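Local coordinates for putative DNA protection protein (Streptomyces coelicolor, PDB 4CYB) that probably oxidises and stores iron inside a twelve-subunit ferritin-like shell, as members of the Dps family do to protect DNA, at residues K30-T35 against E70-V75; D34-H39 against R91-I96; R78-T81 against V85-G88; R133-E136 against T142-L145. All blocks are in the same frame, centred on the assembly; numbering follows the deposited sequence.

Contact 1 lies at the core of the four-helix bundle and carries D73 of the iron site, which it shares with E77 and with H46 of a second subunit. Contact 2, sharing D34 and T35 with it, packs the short helix 90-96 against helix 18-48; the side chain of R36 is about 13 Å from the bound Fe (III) ion. Contact 3 closes the chain reversal leading to that short helix; its Q80 side chain is about 9 Å from the iron, and G88 O probably accepts from R36 NH2 of contact 2. Contact 4, centred about 15 Å from contact 1, closes another turn and meets contact 3 through R78 NE and T142 OG1, 2.9 Å apart.

Contact 1: K30-T35 against E70-V75; sequences KVLADT and ELIDTV. With FE (Fe (III) ion), chain B.
L32 sends one methyl, CD1, into the angle between I72 and V75. L32 CD1 lies 3.4 Å from I72 O and 4.0 Å from V75 CG1, so it touches backbone and side chain at once; leucine suits the place because its branched end reaches across from a CB that does not itself point over. One turn on, T35 and I72 lie side by side, pointing opposite ways. T35 CG2 meets I72 CG1 at 3.5 Å, tighter than a usual carbon contact. It is the methyl that faces the neighbour because CG2 stands anti to the backbone N, and the hydroxyl is turned back onto its own helix: T35 OG1 donates to V31 O at 2.8 Å. That carbonyl also receives T35 N, the two donors coming from opposite faces, so the buried hydroxyl is satisfied without a partner across the interface. The segments 30-35 and 70-75 run antiparallel, their axes at 157°, as parts of helices 18-48 and 54-81, the first pair of the ferritin-like four-helix bundle. Directed away from this apolar seam, D73 grips the ferric ion with both carboxylate oxygens, OD2 at 2.5 Å and OD1 at 2.6 Å. E77, three waters and H46 NE2 of a second subunit also bind the metal, as in the intersubunit ferroxidase centre of Dps proteins. K43 and W47 of that second subunit hold D73 OD1 in turn.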
loop_
_atom_site.group_PDB
_atom_site.type_symbol
_atom_site.label_atom_id
_atom_site.label_comp_id
_atom_site.label_asym_id
_atom_site.label_seq_id
_atom_site.Cartn_x
_atom_site.Cartn_y
_atom_site.Cartn_z
ATOM N N LYS J 30 -24.180 29.095 -6.220
ATOM C CA LYS J 30 -25.442 28.615 -5.660
ATOM C C LYS J 30 -25.370 27.118 -5.387
ATOM O O LYS J 30 -25.793 26.646 -4.303
ATOM C CB LYS J 30 -26.639 28.965 -6.607
ATOM C CG LYS J 30 -28.002 28.464 -6.090
ATOM C CD LYS J 30 -28.279 28.904 -4.653
ATOM C CE LYS J 30 -29.764 28.738 -4.333
ATOM N NZ LYS J 30 -30.291 27.397 -4.644
ATOM N N VAL J 31 -24.848 26.372 -6.339
ATOM C CA VAL J 31 -24.666 24.923 -6.156
ATOM C C VAL J 31 -23.776 24.700 -4.930
ATOM O O VAL J 31 -24.023 23.791 -4.131
ATOM C CB VAL J 31 -24.048 24.270 -7.405
ATOM C CG1 VAL J 31 -23.651 22.813 -7.118
ATOM C CG2 VAL J 31 -25.092 24.310 -8.548
ATOM N N LEU J 32 -22.718 25.484 -4.835
ATOM C CA LEU J 32 -21.733 25.353 -3.706
ATOM C C LEU J 32 -22.413 25.613 -2.368
ATOM O O LEU J 32 -22.243 24.827 -1.417
ATOM C CB LEU J 32 -20.591 26.331 -3.960
ATOM C CG LEU J 32 -19.299 26.232 -3.185
ATOM C CD1 LEU J 32 -18.825 24.769 -3.196
ATOM C CD2 LEU J 32 -18.318 27.186 -3.853
ATOM N N ALA J 33 -23.211 26.693 -2.280
ATOM C CA ALA J 33 -23.968 27.009 -1.044
ATOM C C ALA J 33 -24.900 25.863 -0.674
ATOM O O ALA J 33 -24.935 25.431 0.477
ATOM C CB ALA J 33 -24.730 28.355 -1.179
ATOM N N ASP J 34 -25.684 25.340 -1.632
ATOM C CA ASP J 34 -26.563 24.222 -1.335
ATOM C C ASP J 34 -25.803 22.927 -0.922
ATOM O O ASP J 34 -26.229 22.194 -0.006
ATOM C CB ASP J 34 -27.485 23.919 -2.510
ATOM C CG ASP J 34 -28.441 25.117 -2.867
ATOM O OD1 ASP J 34 -28.808 25.914 -1.969
ATOM O OD2 ASP J 34 -28.788 25.253 -4.072
ATOM N N THR J 35 -24.682 22.705 -1.574
ATOM C CA THR J 35 -23.879 21.525 -1.317
ATOM C C THR J 35 -23.192 21.663 0.056
ATOM O O THR J 35 -23.057 20.665 0.779
ATOM C CB THR J 35 -22.808 21.337 -2.397
ATOM O OG1 THR J 35 -23.437 21.119 -3.669
ATOM C CG2 THR J 35 -21.934 20.077 -2.072
ATOM N N GLU J 70 -15.718 16.486 -1.280
ATOM C CA GLU J 70 -14.857 16.535 -2.447
ATOM C C GLU J 70 -15.549 17.384 -3.576
ATOM O O GLU J 70 -14.886 18.179 -4.252
ATOM C CB GLU J 70 -14.448 15.127 -2.957
ATOM C CG GLU J 70 -13.857 15.281 -4.384
ATOM C CD GLU J 70 -13.169 14.075 -5.055
ATOM O OE1 GLU J 70 -13.564 12.905 -4.824
ATOM O OE2 GLU J 70 -12.217 14.324 -5.854
ATOM N N LEU J 71 -16.852 17.226 -3.732
ATOM C CA LEU J 71 -17.599 18.132 -4.681
ATOM C C LEU J 71 -17.458 19.634 -4.303
ATOM O O LEU J 71 -17.253 20.472 -5.160
ATOM C CB LEU J 71 -19.080 17.780 -4.736
ATOM C CG LEU J 71 -19.474 16.449 -5.370
ATOM C CD1 LEU J 71 -21.020 16.275 -5.279
ATOM C CD2 LEU J 71 -18.912 16.363 -6.797
ATOM N N ILE J 72 -17.571 19.971 -3.020
ATOM C CA ILE J 72 -17.417 21.354 -2.558
ATOM C C ILE J 72 -16.053 21.887 -3.020
ATOM O O ILE J 72 -15.961 22.981 -3.581
ATOM C CB ILE J 72 -17.534 21.454 -1.004
ATOM C CG1 ILE J 72 -19.000 21.244 -0.595
ATOM C CG2 ILE J 72 -16.923 22.749 -0.426
ATOM C CD1 ILE J 72 -19.174 20.807 0.827
ATOM N N ASP J 73 -14.979 21.139 -2.726
ATOM C CA ASP J 73 -13.632 21.589 -3.098
ATOM C C ASP J 73 -13.482 21.747 -4.608
ATOM O O ASP J 73 -12.912 22.757 -5.075
ATOM C CB ASP J 73 -12.582 20.634 -2.527
ATOM C CG ASP J 73 -11.169 21.110 -2.806
ATOM O OD1 ASP J 73 -10.689 22.027 -2.098
ATOM O OD2 ASP J 73 -10.512 20.534 -3.713
ATOM N N THR J 74 -14.029 20.816 -5.371
ATOM C CA THR J 74 -13.853 20.836 -6.819
ATOM C C THR J 74 -14.651 22.040 -7.416
ATOM O O THR J 74 -14.181 22.757 -8.312
ATOM C CB THR J 74 -14.334 19.529 -7.455
ATOM O OG1 THR J 74 -13.551 18.407 -6.953
ATOM C CG2 THR J 74 -14.203 19.613 -9.054
ATOM N N VAL J 75 -15.851 22.250 -6.908
ATOM C CA VAL J 75 -16.662 23.400 -7.380
ATOM C C VAL J 75 -16.076 24.744 -6.980
ATOM O O VAL J 75 -16.038 25.651 -7.813
ATOM C CB VAL J 75 -18.130 23.243 -6.871
ATOM C CG1 VAL J 75 -19.024 24.469 -7.168
ATOM C CG2 VAL J 75 -18.740 22.029 -7.531
HETATM FE FE FE B . -8.331 21.469 -3.047
HETATM O O HOH W 1 -8.521 20.040 -1.162
HETATM O O HOH W 2 -6.066 20.944 -3.095
HETATM O O HOH W 3 -8.004 19.630 -4.524
#

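Contact 2: D34-H39 against R91-I96; sequences DTRILH and RHVAEI
R36 lays its guanidinium under V93, whose CG2 methyl sits 3.4 Å above the plane, displaced toward the rim. R36 NH1 is the nearest atom of the group, 3.5 Å from V93 CG2. The arginine reaches this position by folding: its chain bends at chi2 (-90°) and again at chi3 (-61°), and its CB and CG also pass along the valine, so that aliphatic stem and charged end are both used against one residue. Valine fits because its two methyls can serve two partners. While CG2 covers the guanidinium face, V93 CG1 turns to I37, whose CD1 it meets at 3.7 Å, the two chains passing flank to flank. Helix 90-96 is the short extra helix between the second and third helices of the bundle that marks the Dps family. It packs on helix 18-48, V93 giving most of the short helix's share of the surface buried between the two segments, with I96 on K30 and A33 further along. The guanidinium nitrogens serve polar partners: R36 NH2 makes a salt bridge with D40 OD2 of a second subunit and also bonds to G88 O, so the apolar lid over the face lies beside a charge pair that joins subunits. Within the short helix, I96 CD1 stands 3.7 Å above one face of the H92 ring, toward its rim, and the same imidazole meets F6 edge-to-face. The short helix also meets the second subunit, where R91 NH1 bonds to V99 O and E95 OE2 pairs with R101 NH1 of that chain.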
loop_
_atom_site.group_PDB
_atom_site.type_symbol
_atom_site.label_atom_id
_atom_site.label_comp_id
_atom_site.label_asym_id
_atom_site.label_seq_id
_atom_site.Cartn_x
_atom_site.Cartn_y
_atom_site.Cartn_z
ATOM N N ASP J 34 -25.684 25.340 -1.632
ATOM C CA ASP J 34 -26.563 24.222 -1.335
ATOM C C ASP J 34 -25.803 22.927 -0.922
ATOM O O ASP J 34 -26.229 22.194 -0.006
ATOM C CB ASP J 34 -27.485 23.919 -2.510
ATOM C CG ASP J 34 -28.441 25.117 -2.867
ATOM O OD1 ASP J 34 -28.808 25.914 -1.969
ATOM O OD2 ASP J 34 -28.788 25.253 -4.072
ATOM N N THR J 35 -24.682 22.705 -1.574
ATOM C CA THR J 35 -23.879 21.525 -1.317
ATOM C C THR J 35 -23.192 21.663 0.056
ATOM O O THR J 35 -23.057 20.665 0.779
ATOM C CB THR J 35 -22.808 21.337 -2.397
ATOM O OG1 THR J 35 -23.437 21.119 -3.669
ATOM C CG2 THR J 35 -21.934 20.077 -2.072
ATOM N N ARG J 36 -22.745 22.855 0.406
ATOM C CA ARG J 36 -22.298 23.083 1.817
ATOM C C ARG J 36 -23.338 22.691 2.877
ATOM O O ARG J 36 -23.021 21.989 3.856
ATOM C CB ARG J 36 -21.822 24.514 2.047
ATOM C CG ARG J 36 -20.609 24.902 1.225
ATOM C CD ARG J 36 -19.366 24.575 2.027
ATOM N NE ARG J 36 -19.284 25.294 3.295
ATOM C CZ ARG J 36 -18.835 26.548 3.391
ATOM N NH1 ARG J 36 -18.475 27.210 2.285
ATOM N NH2 ARG J 36 -18.810 27.160 4.577
ATOM N N ILE J 37 -24.620 23.055 2.653
ATOM C CA ILE J 37 -25.650 22.670 3.635
ATOM C C ILE J 37 -25.835 21.130 3.615
ATOM O O ILE J 37 -25.998 20.514 4.651
ATOM C CB ILE J 37 -27.014 23.346 3.257
ATOM C CG1 ILE J 37 -26.811 24.871 3.228
ATOM C CG2 ILE J 37 -28.120 22.901 4.222
ATOM C CD1 ILE J 37 -26.415 25.433 4.583
ATOM N N LEU J 38 -25.801 20.529 2.435
ATOM C CA LEU J 38 -26.041 19.099 2.282
ATOM C C LEU J 38 -24.903 18.294 2.932
ATOM O O LEU J 38 -25.168 17.325 3.643
ATOM C CB LEU J 38 -26.224 18.719 0.806
ATOM C CG LEU J 38 -26.455 17.213 0.621
ATOM C CD1 LEU J 38 -27.592 16.714 1.524
ATOM C CD2 LEU J 38 -26.785 16.962 -0.872
ATOM N N HIS J 39 -23.674 18.791 2.793
ATOM C CA HIS J 39 -22.543 18.116 3.486
ATOM C C HIS J 39 -22.817 18.108 4.995
ATOM O O HIS J 39 -22.663 17.103 5.689
ATOM C CB HIS J 39 -21.217 18.860 3.204
ATOM C CG HIS J 39 -20.109 18.403 4.136
ATOM N ND1 HIS J 39 -19.407 17.244 3.940
ATOM C CD2 HIS J 39 -19.734 18.889 5.350
ATOM C CE1 HIS J 39 -18.542 17.061 4.995
ATOM N NE2 HIS J 39 -18.734 18.064 5.840
ATOM N N ARG J 91 -21.793 31.728 7.225
ATOM C CA ARG J 91 -22.807 32.778 7.384
ATOM C C ARG J 91 -23.141 33.412 6.056
ATOM O O ARG J 91 -24.269 33.917 5.874
ATOM C CB ARG J 91 -22.345 33.814 8.424
ATOM C CG ARG J 91 -22.487 33.209 9.852
ATOM C CD ARG J 91 -21.657 33.958 10.920
ATOM N NE ARG J 91 -20.233 33.639 10.750
ATOM C CZ ARG J 91 -19.295 33.736 11.703
ATOM N NH1 ARG J 91 -19.610 34.184 12.894
ATOM N NH2 ARG J 91 -18.023 33.441 11.425
ATOM N N HIS J 92 -22.183 33.391 5.122
ATOM C CA HIS J 92 -22.492 33.768 3.741
ATOM C C HIS J 92 -23.268 32.697 3.012
ATOM O O HIS J 92 -24.246 32.983 2.306
ATOM C CB HIS J 92 -21.209 34.187 3.013
ATOM C CG HIS J 92 -21.452 34.951 1.728
ATOM N ND1 HIS J 92 -20.493 35.127 0.793
ATOM C CD2 HIS J 92 -22.612 35.556 1.227
ATOM C CE1 HIS J 92 -20.989 35.849 -0.225
ATOM N NE2 HIS J 92 -22.292 36.103 0.033
ATOM N N VAL J 93 -22.853 31.420 3.162
ATOM C CA VAL J 93 -23.612 30.297 2.596
ATOM C C VAL J 93 -25.111 30.415 2.920
ATOM O O VAL J 93 -25.944 30.223 2.044
ATOM C CB VAL J 93 -23.031 28.937 3.125
ATOM C CG1 VAL J 93 -24.003 27.749 2.930
ATOM C CG2 VAL J 93 -21.662 28.657 2.447
ATOM N N ALA J 94 -25.391 30.764 4.189
ATOM C CA ALA J 94 -26.760 30.945 4.750
ATOM C C ALA J 94 -27.592 31.916 3.933
ATOM O O ALA J 94 -28.790 31.722 3.736
ATOM C CB ALA J 94 -26.686 31.398 6.217
ATOM N N GLU J 95 -26.927 32.928 3.396
ATOM C CA GLU J 95 -27.598 33.977 2.660
ATOM C C GLU J 95 -27.858 33.628 1.213
ATOM O O GLU J 95 -28.672 34.302 0.573
ATOM C CB GLU J 95 -26.825 35.283 2.733
ATOM C CG GLU J 95 -26.669 35.795 4.159
ATOM C CD GLU J 95 -25.605 36.872 4.238
ATOM O OE1 GLU J 95 -24.819 37.020 3.271
ATOM O OE2 GLU J 95 -25.499 37.558 5.274
ATOM N N ILE J 96 -27.195 32.580 0.695
ATOM C CA ILE J 96 -27.280 32.220 -0.708
ATOM C C ILE J 96 -28.118 30.936 -0.900
ATOM O O ILE J 96 -28.873 30.782 -1.921
ATOM C CB ILE J 96 -25.854 31.976 -1.304
ATOM C CG1 ILE J 96 -25.028 33.279 -1.305
ATOM C CG2 ILE J 96 -25.959 31.352 -2.727
ATOM C CD1 ILE J 96 -23.544 33.088 -1.666
#

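Contact 3: R78-T81 against V85-G88; sequences RVQT and VAVG
Q80 and V79 occupy successive positions near the end of helix 54-81 and meet the same piece of returning chain in different ways: the glutamine with a polar tip, the valine with a methyl. Q80 places CG anti to its carbonyl carbon (chi1 -58°) and bends again at chi2, which curls the amide round to the extended loop at V85 and A86. There Q80 OE1 accepts A86 N at 2.7 Å. The donor lies almost on the line of the amide C=O, the angle at oxygen being 175°, and the N-H is directed at the oxygen with an angle of 155°. A86 CB lies 3.5 Å from Q80 OE1, the small methyl fitting close beside the amide oxygen. V79 comes from the neighbouring position and sets CG1 alongside the V85-A86 peptide group, 3.5 Å from V85 C, while its CB lies 4.3 Å from A86 CB. The V85 side chain itself points away from the helix and packs, as Q80 does, on L48 of a second subunit. The peptides on both sides of A86 are held from elsewhere too, V85 O and V87 N each pairing with the side-chain amide of N29. This is the tight reversal that carries the chain out of the bundle's second helix toward short helix 90-96. Because these partners are buried, an uncharged amide is a fitting choice: it supplies an acceptor for the backbone N-H of A86, which lies in a loop without regular backbone pairing, and does so without bringing a charge into the interior.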
loop_
_atom_site.group_PDB
_atom_site.type_symbol
_atom_site.label_atom_id
_atom_site.label_comp_id
_atom_site.label_asym_id
_atom_site.label_seq_id
_atom_site.Cartn_x
_atom_site.Cartn_y
_atom_site.Cartn_z
ATOM N N ARG J 78 -13.254 25.457 -9.153
ATOM C CA ARG J 78 -13.730 25.901 -10.486
ATOM C C ARG J 78 -14.081 27.406 -10.497
ATOM O O ARG J 78 -13.723 28.135 -11.454
ATOM C CB ARG J 78 -14.953 25.091 -10.874
ATOM C CG ARG J 78 -15.519 25.459 -12.254
ATOM C CD ARG J 78 -14.631 24.876 -13.331
ATOM N NE ARG J 78 -14.966 25.314 -14.711
ATOM C CZ ARG J 78 -14.141 25.109 -15.734
ATOM N NH1 ARG J 78 -12.972 24.444 -15.532
ATOM N NH2 ARG J 78 -14.456 25.558 -16.963
ATOM N N VAL J 79 -14.788 27.873 -9.461
ATOM C CA VAL J 79 -15.017 29.306 -9.304
ATOM C C VAL J 79 -13.731 30.091 -9.340
ATOM O O VAL J 79 -13.647 31.112 -10.052
ATOM C CB VAL J 79 -15.796 29.610 -8.019
ATOM C CG1 VAL J 79 -15.900 31.119 -7.792
ATOM C CG2 VAL J 79 -17.180 28.953 -8.057
ATOM N N GLN J 80 -12.717 29.652 -8.565
ATOM C CA GLN J 80 -11.449 30.384 -8.581
ATOM C C GLN J 80 -10.753 30.348 -9.965
ATOM O O GLN J 80 -10.168 31.348 -10.410
ATOM C CB GLN J 80 -10.490 29.804 -7.494
ATOM C CG GLN J 80 -11.102 29.882 -6.091
ATOM C CD GLN J 80 -11.488 31.305 -5.710
ATOM O OE1 GLN J 80 -12.594 31.517 -5.286
ATOM N NE2 GLN J 80 -10.610 32.276 -5.929
ATOM N N THR J 81 -10.825 29.189 -10.623
ATOM C CA THR J 81 -10.253 29.004 -11.930
ATOM C C THR J 81 -10.891 29.988 -12.946
ATOM O O THR J 81 -10.223 30.416 -13.904
ATOM C CB THR J 81 -10.508 27.556 -12.407
ATOM O OG1 THR J 81 -9.757 26.643 -11.553
ATOM C CG2 THR J 81 -10.067 27.389 -13.895
ATOM N N VAL J 85 -14.910 34.435 -6.997
ATOM C CA VAL J 85 -14.744 34.267 -5.547
ATOM C C VAL J 85 -15.709 33.223 -5.029
ATOM O O VAL J 85 -16.970 33.413 -5.056
ATOM C CB VAL J 85 -14.893 35.627 -4.790
ATOM C CG1 VAL J 85 -14.527 35.464 -3.278
ATOM C CG2 VAL J 85 -13.995 36.677 -5.473
ATOM N N ALA J 86 -15.147 32.096 -4.552
ATOM C CA ALA J 86 -16.000 31.008 -3.995
ATOM C C ALA J 86 -16.615 31.443 -2.656
ATOM O O ALA J 86 -15.953 32.128 -1.827
ATOM C CB ALA J 86 -15.160 29.732 -3.805
ATOM N N VAL J 87 -17.861 31.043 -2.411
ATOM C CA VAL J 87 -18.480 31.371 -1.119
ATOM C C VAL J 87 -17.700 30.744 0.064
ATOM O O VAL J 87 -17.319 29.559 0.005
ATOM C CB VAL J 87 -19.958 30.976 -1.083
ATOM C CG1 VAL J 87 -20.163 29.491 -1.312
ATOM C CG2 VAL J 87 -20.581 31.420 0.241
ATOM N N GLY J 88 -17.402 31.553 1.074
ATOM C CA GLY J 88 -16.451 31.119 2.144
ATOM C C GLY J 88 -17.120 30.766 3.459
ATOM O O GLY J 88 -17.428 29.625 3.718
#

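Contact 4: R133-E136 against T142-L145; sequences RTQE and TNDL
A short turn joins the last two long helices of the ferritin-like bundle, and here the end of helix 109-136 packs against the first turns of helix 140-164. T134 and T142 meet at about a right angle through their methyls, CG2 to CG2 at 4.0 Å. Threonine does double duty in both places: the methyl goes to the opposite helix while the hydroxyl serves nearby chain, T134 OG1 bonding to A130 O one turn back and T142 OG1 to D139 OD2 just ahead of its helix. T134 OG1 lies between its backbone N and carbonyl carbon (chi1 60°), which brings it also to 3.9 Å from N143 N, a van der Waals approach. At the more exposed side of the contact, Q135 and N143 bring their amides together, with planes 64° apart, so they are neither stacked nor coplanar. Bent at chi2 (60°), Q135 brings OE1 to 3.3 Å from N143 CG, and N143 turns its short side chain toward the glutamine. Q135 NE2 bonds to D140 OD1, so the glutamine spans the turn from one helix to the start of the next. Glutamine and asparagine suit a partly exposed edge, where polar groups can meet each other and solvent. Away from the seam, on the same helix as T134 and Q135, R133 and E136 form a salt bridge: R133 NE donates to E136 OE1 at 3.0 Å, the oxygen lying nearly in the guanidinium plane while the nitrogen comes from above the carboxylate plane.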
loop_
_atom_site.group_PDB
_atom_site.type_symbol
_atom_site.label_atom_id
_atom_site.label_comp_id
_atom_site.label_asym_id
_atom_site.label_seq_id
_atom_site.Cartn_x
_atom_site.Cartn_y
_atom_site.Cartn_z
ATOM N N ARG J 133 -27.504 26.123 -19.235
ATOM C CA ARG J 133 -27.188 27.544 -19.452
ATOM C C ARG J 133 -25.713 27.815 -19.576
ATOM O O ARG J 133 -25.303 28.572 -20.435
ATOM C CB ARG J 133 -27.751 28.430 -18.348
ATOM C CG ARG J 133 -29.244 28.368 -18.126
ATOM C CD ARG J 133 -29.964 29.187 -19.193
ATOM N NE ARG J 133 -30.242 28.372 -20.384
ATOM C CZ ARG J 133 -31.112 27.353 -20.432
ATOM N NH1 ARG J 133 -31.799 26.995 -19.357
ATOM N NH2 ARG J 133 -31.295 26.675 -21.560
ATOM N N THR J 134 -24.887 27.191 -18.725
ATOM C CA THR J 134 -23.416 27.361 -18.879
ATOM C C THR J 134 -22.935 26.770 -20.201
ATOM O O THR J 134 -22.052 27.322 -20.829
ATOM C CB THR J 134 -22.611 26.769 -17.675
ATOM O OG1 THR J 134 -22.897 25.378 -17.568
ATOM C CG2 THR J 134 -23.023 27.452 -16.417
ATOM N N GLN J 135 -23.532 25.670 -20.643
ATOM C CA GLN J 135 -23.177 25.127 -21.950
ATOM C C GLN J 135 -23.520 26.126 -23.091
ATOM O O GLN J 135 -22.724 26.351 -24.011
ATOM C CB GLN J 135 -23.883 23.797 -22.196
ATOM C CG GLN J 135 -23.520 23.093 -23.514
ATOM C CD GLN J 135 -22.022 22.776 -23.571
ATOM O OE1 GLN J 135 -21.523 21.949 -22.797
ATOM N NE2 GLN J 135 -21.286 23.493 -24.431
ATOM N N GLU J 136 -24.698 26.737 -23.018
ATOM C CA GLU J 136 -25.076 27.739 -24.031
ATOM C C GLU J 136 -24.103 28.900 -24.099
ATOM O O GLU J 136 -23.874 29.432 -25.178
ATOM C CB GLU J 136 -26.433 28.350 -23.706
ATOM C CG GLU J 136 -27.608 27.559 -24.175
ATOM C CD GLU J 136 -28.858 27.986 -23.405
ATOM O OE1 GLU J 136 -28.956 29.179 -23.003
ATOM O OE2 GLU J 136 -29.727 27.109 -23.168
ATOM N N THR J 142 -17.277 23.882 -17.217
ATOM C CA THR J 142 -18.237 23.996 -16.141
ATOM C C THR J 142 -19.408 23.047 -16.366
ATOM O O THR J 142 -19.898 22.404 -15.425
ATOM C CB THR J 142 -18.700 25.462 -15.922
ATOM O OG1 THR J 142 -17.583 26.214 -15.465
ATOM C CG2 THR J 142 -19.865 25.550 -14.879
ATOM N N ASN J 143 -19.877 22.942 -17.607
ATOM C CA ASN J 143 -20.946 22.015 -17.854
ATOM C C ASN J 143 -20.531 20.566 -17.492
ATOM O O ASN J 143 -21.298 19.829 -16.881
ATOM C CB ASN J 143 -21.367 22.095 -19.341
ATOM C CG ASN J 143 -22.328 20.962 -19.731
ATOM O OD1 ASN J 143 -23.581 21.121 -19.720
ATOM N ND2 ASN J 143 -21.781 19.833 -20.075
ATOM N N ASP J 144 -19.309 20.196 -17.866
ATOM C CA ASP J 144 -18.816 18.834 -17.619
ATOM C C ASP J 144 -18.731 18.547 -16.122
ATOM O O ASP J 144 -19.147 17.462 -15.693
ATOM C CB ASP J 144 -17.454 18.619 -18.283
ATOM C CG ASP J 144 -16.914 17.201 -18.031
ATOM O OD1 ASP J 144 -17.457 16.242 -18.631
ATOM O OD2 ASP J 144 -16.003 17.049 -17.188
ATOM N N LEU J 145 -18.205 19.509 -15.349
ATOM C CA LEU J 145 -18.154 19.400 -13.873
ATOM C C LEU J 145 -19.575 19.230 -13.311
ATOM O O LEU J 145 -19.836 18.357 -12.511
ATOM C CB LEU J 145 -17.447 20.600 -13.264
ATOM C CG LEU J 145 -17.609 20.852 -11.752
ATOM C CD1 LEU J 145 -17.134 19.629 -11.022
ATOM C CD2 LEU J 145 -16.777 22.088 -11.426
#